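PDB 2OU3: tellurite resistance protein of COG3793 from Nostoc punctiforme, which is of uncertain molecular function but binds zinc and an indole aldehyde, and probably takes part in tellurite resistance. Local coordinates for residues 48-53 and 102-107; 95-100 and 124-129. One frame throughout, in Å; residues are numbered along the deposited sequence.

Contact 1 of 2, residues 48-53 and 102-107; sequences PEEKDW and IWVSAA. With ZN (zinc ion), chain C; ZN (zinc ion), chain D.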
# COMPACT_ATOMS: atom_id res chain seq x y z
N PRO A 48 -4.07 21.46 4.88
CA PRO A 48 -2.76 21.10 4.35
C PRO A 48 -2.38 19.66 4.60
O PRO A 48 -1.87 18.98 3.68
CB PRO A 48 -1.80 22.02 5.13
CG PRO A 48 -2.61 23.22 5.45
CD PRO A 48 -4.04 22.76 5.60
N GLU A 49 -2.61 19.19 5.83
CA GLU A 49 -2.30 17.81 6.16
C GLU A 49 -3.12 16.82 5.33
O GLU A 49 -2.59 15.78 4.89
CB GLU A 49 -2.53 17.53 7.64
CG GLU A 49 -2.12 16.09 7.99
CD GLU A 49 -2.08 15.80 9.50
OE1 GLU A 49 -2.65 16.58 10.28
OE2 GLU A 49 -1.47 14.79 9.88
N GLU A 50 -4.40 17.11 5.15
CA GLU A 50 -5.26 16.26 4.35
C GLU A 50 -4.76 16.28 2.91
O GLU A 50 -4.62 15.22 2.28
CB GLU A 50 -6.71 16.74 4.39
CG GLU A 50 -7.47 16.39 5.67
CD GLU A 50 -8.78 17.14 5.78
OE1 GLU A 50 -8.89 18.25 5.22
OE2 GLU A 50 -9.71 16.63 6.42
N LYS A 51 -4.47 17.47 2.39
CA LYS A 51 -4.00 17.55 0.98
C LYS A 51 -2.67 16.84 0.79
O LYS A 51 -2.45 16.15 -0.23
CB LYS A 51 -3.91 19.00 0.46
CG LYS A 51 -3.66 19.06 -1.09
CD LYS A 51 -3.91 20.42 -1.70
CE LYS A 51 -3.67 20.40 -3.21
NZ LYS A 51 -4.11 21.66 -3.90
N ASP A 52 -1.78 16.99 1.77
CA ASP A 52 -0.48 16.33 1.71
C ASP A 52 -0.59 14.82 1.67
O ASP A 52 0.17 14.20 0.93
CB ASP A 52 0.42 16.73 2.85
CG ASP A 52 0.90 18.16 2.73
OD1 ASP A 52 0.67 18.78 1.67
OD2 ASP A 52 1.49 18.66 3.71
N TRP A 53 -1.49 14.25 2.46
CA TRP A 53 -1.72 12.81 2.41
C TRP A 53 -2.21 12.36 1.03
O TRP A 53 -1.77 11.32 0.47
CB TRP A 53 -2.74 12.46 3.47
CG TRP A 53 -2.83 11.02 3.75
CD1 TRP A 53 -2.16 10.34 4.73
CD2 TRP A 53 -3.65 10.06 3.08
NE1 TRP A 53 -2.53 9.03 4.71
CE2 TRP A 53 -3.42 8.82 3.70
CE3 TRP A 53 -4.55 10.13 2.00
CZ2 TRP A 53 -4.06 7.65 3.29
CZ3 TRP A 53 -5.15 8.96 1.58
CH2 TRP A 53 -4.91 7.74 2.24
N ILE A 102 -12.68 9.59 2.21
CA ILE A 102 -12.79 9.28 3.65
C ILE A 102 -11.41 9.21 4.28
O ILE A 102 -11.17 9.82 5.32
CB ILE A 102 -13.54 7.96 3.88
CG1 ILE A 102 -15.01 8.14 3.49
CG2 ILE A 102 -13.40 7.47 5.36
CD1 ILE A 102 -15.79 6.81 3.23
N TRP A 103 -10.49 8.46 3.65
CA TRP A 103 -9.12 8.33 4.15
C TRP A 103 -8.41 9.68 4.18
O TRP A 103 -7.72 9.99 5.13
CB TRP A 103 -8.31 7.35 3.31
CG TRP A 103 -8.37 5.97 3.77
CD1 TRP A 103 -9.19 4.98 3.31
CD2 TRP A 103 -7.58 5.39 4.81
NE1 TRP A 103 -8.92 3.80 3.99
CE2 TRP A 103 -7.95 4.03 4.92
CE3 TRP A 103 -6.60 5.90 5.67
CZ2 TRP A 103 -7.37 3.19 5.84
CZ3 TRP A 103 -6.02 5.05 6.57
CH2 TRP A 103 -6.41 3.72 6.66
N VAL A 104 -8.59 10.47 3.13
CA VAL A 104 -8.02 11.82 3.11
C VAL A 104 -8.55 12.68 4.28
O VAL A 104 -7.78 13.37 4.92
CB VAL A 104 -8.30 12.54 1.79
CG1 VAL A 104 -7.94 14.02 1.89
CG2 VAL A 104 -7.49 11.87 0.64
N SER A 105 -9.85 12.66 4.50
CA SER A 105 -10.48 13.42 5.54
C SER A 105 -9.98 12.95 6.92
O SER A 105 -9.87 13.72 7.86
CB SER A 105 -11.99 13.25 5.44
OG SER A 105 -12.49 13.90 4.28
N ALA A 106 -9.70 11.67 7.05
CA ALA A 106 -9.21 11.12 8.31
C ALA A 106 -7.75 11.48 8.59
O ALA A 106 -7.29 11.29 9.71
CB ALA A 106 -9.35 9.57 8.29
N ALA A 107 -7.02 11.98 7.59
CA ALA A 107 -5.55 12.13 7.67
C ALA A 107 -5.12 13.12 8.73
O ALA A 107 -4.03 13.02 9.26
CB ALA A 107 -4.95 12.56 6.29
ZN ZN C . -10.12 15.72 8.38
ZN ZN D . -2.13 15.91 12.15
O HOH W 1 -12.14 17.08 5.20
O HOH W 2 -10.21 17.90 9.07
O HOH W 3 -10.46 14.89 10.39

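Contact 2 of 2, residues 95-100 and 124-129; sequences RDILLS and TILGIK. With I3A (1H-indole-3-carbaldehyde), chain E.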
# COMPACT_ATOMS: atom_id res chain seq x y z
N ARG A 95 -17.40 4.63 -5.78
CA ARG A 95 -17.17 4.12 -4.43
C ARG A 95 -15.70 4.25 -4.04
O ARG A 95 -15.36 4.53 -2.90
CB ARG A 95 -17.59 2.67 -4.31
CG ARG A 95 -19.09 2.46 -4.53
CD ARG A 95 -19.42 0.99 -4.38
NE ARG A 95 -20.80 0.71 -4.74
CZ ARG A 95 -21.41 -0.44 -4.49
NH1 ARG A 95 -20.79 -1.44 -3.88
NH2 ARG A 95 -22.66 -0.58 -4.84
N ASP A 96 -14.84 4.04 -5.02
CA ASP A 96 -13.41 4.14 -4.89
C ASP A 96 -13.04 5.59 -4.51
O ASP A 96 -12.29 5.83 -3.58
CB ASP A 96 -12.85 3.67 -6.24
CG ASP A 96 -11.32 3.66 -6.33
OD1 ASP A 96 -10.60 4.05 -5.38
OD2 ASP A 96 -10.88 3.18 -7.42
N ILE A 97 -13.60 6.55 -5.23
CA ILE A 97 -13.36 7.94 -4.95
C ILE A 97 -13.76 8.25 -3.48
O ILE A 97 -13.04 8.92 -2.75
CB ILE A 97 -14.20 8.87 -5.92
CG1 ILE A 97 -13.64 8.86 -7.36
CG2 ILE A 97 -14.29 10.31 -5.37
CD1 ILE A 97 -14.68 9.27 -8.46
N LEU A 98 -14.95 7.78 -3.10
CA LEU A 98 -15.50 8.08 -1.75
C LEU A 98 -14.60 7.56 -0.66
O LEU A 98 -14.32 8.25 0.31
CB LEU A 98 -16.90 7.49 -1.60
CG LEU A 98 -17.70 8.16 -0.48
CD1 LEU A 98 -18.13 9.51 -1.09
CD2 LEU A 98 -18.91 7.40 -0.01
N LEU A 99 -14.14 6.31 -0.81
CA LEU A 99 -13.27 5.68 0.14
C LEU A 99 -11.96 6.43 0.29
O LEU A 99 -11.51 6.66 1.39
CB LEU A 99 -13.04 4.20 -0.20
CG LEU A 99 -12.10 3.46 0.78
CD1 LEU A 99 -12.66 3.45 2.21
CD2 LEU A 99 -11.78 2.03 0.29
N SER A 100 -11.34 6.81 -0.81
CA SER A 100 -10.13 7.64 -0.73
C SER A 100 -10.42 8.98 -0.06
O SER A 100 -9.63 9.45 0.74
CB SER A 100 -9.55 7.86 -2.13
OG SER A 100 -9.02 6.65 -2.65
N THR A 124 -24.36 11.35 -2.26
CA THR A 124 -25.61 11.63 -2.95
C THR A 124 -25.34 12.11 -4.39
O THR A 124 -25.97 11.62 -5.36
CB THR A 124 -26.41 12.66 -2.17
OG1 THR A 124 -26.37 12.31 -0.78
CG2 THR A 124 -27.83 12.69 -2.67
N ILE A 125 -24.42 13.05 -4.53
CA ILE A 125 -24.00 13.55 -5.85
C ILE A 125 -23.47 12.41 -6.71
O ILE A 125 -23.82 12.30 -7.88
CB ILE A 125 -22.94 14.65 -5.71
CG1 ILE A 125 -23.59 15.90 -5.09
CG2 ILE A 125 -22.34 15.00 -7.09
CD1 ILE A 125 -22.59 16.95 -4.57
N LEU A 126 -22.67 11.54 -6.10
CA LEU A 126 -22.15 10.35 -6.78
C LEU A 126 -23.15 9.23 -7.00
O LEU A 126 -22.85 8.27 -7.72
CB LEU A 126 -20.93 9.82 -6.01
CG LEU A 126 -19.68 10.67 -6.05
CD1 LEU A 126 -18.65 9.99 -5.20
CD2 LEU A 126 -19.16 10.88 -7.48
N GLY A 127 -24.34 9.32 -6.41
CA GLY A 127 -25.35 8.28 -6.56
C GLY A 127 -25.14 7.02 -5.73
O GLY A 127 -25.71 5.95 -6.03
N ILE A 128 -24.37 7.14 -4.66
CA ILE A 128 -24.06 6.00 -3.78
C ILE A 128 -25.11 5.96 -2.66
O ILE A 128 -25.35 6.97 -2.01
CB ILE A 128 -22.63 6.15 -3.15
CG1 ILE A 128 -21.56 6.33 -4.23
CG2 ILE A 128 -22.28 4.97 -2.25
CD1 ILE A 128 -20.16 6.67 -3.68
N LYS A 129 -25.74 4.80 -2.46
CA LYS A 129 -26.75 4.62 -1.42
C LYS A 129 -26.14 4.64 -0.02
O LYS A 129 -24.98 4.23 0.17
CB LYS A 129 -27.54 3.32 -1.65
CG LYS A 129 -28.42 3.41 -2.90
CD LYS A 129 -29.64 2.51 -2.87
CE LYS A 129 -30.58 2.82 -4.05
NZ LYS A 129 -29.97 2.38 -5.34
O I3A E . -5.26 6.34 -10.92
C3' I3A E . -5.61 5.84 -9.85
C3 I3A E . -7.00 5.32 -9.76
C2 I3A E . -7.51 4.68 -8.66
N I3A E . -8.81 4.33 -8.95
C8 I3A E . -9.16 4.73 -10.19
C9 I3A E . -8.02 5.40 -10.82
C4 I3A E . -8.08 5.88 -12.14
C5 I3A E . -9.27 5.74 -12.82
C6 I3A E . -10.38 5.10 -12.25
C7 I3A E . -10.31 4.60 -10.96

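Contact 1 of 2, residues 48-53 and 102-107
The zinc site of this TerB-family helical protein is built where the start of helix 48-60 meets the end of helix 94-106, and E50 and S105 supply one ligand from each side. The two short helical segments run at 136°, their axes 8.4 Å apart at closest approach. With CG beside its own backbone N (chi1 -77°) and the chain extended beyond it, E50 reaches along the other segment, its CG 3.1 Å from V104 O, and places OE2 2.2 Å from the zinc ion. The backbone carbonyl S105 O binds the same ion at 2.1 Å, so the 3.3 Å between E50 OE2 and S105 O is a spacing set by the shared metal. Two waters, D108 and E115 complete the six ligands, while E50 OE1 accepts a bond from S47 N, which should help fix the carboxylate's rotation. E49 binds a second zinc ion through OE1.

One turn further along helix 48-60, at W53, the contact becomes apolar. The W53 indole lies near parallel to that of W103, planes at 6°, but so displaced that little of one ring lies over the other; instead W53 CH2 presses on W103 CB at 3.6 Å. A107 CB sits 3.6 Å from W53 CB, and V104 CG2 meets W53 CE3 at 3.7 Å.

Helix 26-41 packs against V104 and S105 through V36 and A40, and helix 130-154 holds W103 through Y140 and E143. From the second subunit, W12 stacks edge-to-face on W53 and W16 on W103, carrying the aromatic cluster into the dimer interface.

Contact 2 of 2, residues 95-100 and 124-129
I128 carries its CG1 branch beside the backbone N (chi1 -55°) and continues extended, which sends CD1 across to helix 94-106, while L98, with CG swung to the far side of its own N (chi1 -160°), holds out two methyls to meet it and L126. L98 CD2 lies 3.9 Å from I128 CD1, the two side chains running antiparallel alongside one another. The other branch, L98 CD1, touches L126 CD1 at 4.2 Å. The same I128 methyl also rests on the backbone of R95, 4.0 Å from its CA, and I97 CG2 makes a looser approach to L126 CD1 at 4.4 Å.

L126 points at helix 94-106 from the last turn of helix 113-126; G127, whose positive phi ends that helix in a Schellman motif, then turns the chain so that I128 comes back to the same partner. I132 and V133 of helix 130-154 border R95 and I128.

D96 points away from this apolar seam, into the indole pocket. Its OD2 accepts the ligand N-H at 2.8 Å in a fairly straight bond, 165° at the hydrogen, and Y155 OH of the second subunit is hydrogen-bonded to the same oxygen. Y32 OH is hydrogen-bonded to OD1, probably steadying the carboxylate.

The side of the helical segment facing 124-129 is thus aliphatic, whereas D96, on another side, is the acidic group that hydrogen-bonds the indole N-H, with S29 also bonding the ligand.

How the contacts relate
Both contacts use helix 94-106, contact 2 through its first half and contact 1 through its last turn, with centres about 17 Å apart. Each is partly buried, and neither is a purely internal seam, since the second subunit reaches residues of both. Their chemistry differs sharply. In contact 1 the two segments share a metal ion and also pack aromatic rings, burying 400 Å²; in contact 2 the 223 Å² between the segments is largely aliphatic, and the polar ligand chemistry belongs to one segment, facing elsewhere. Because S105 and D96 lie on the same helix, it connects the zinc site with the indole pocket, within the TerB family region.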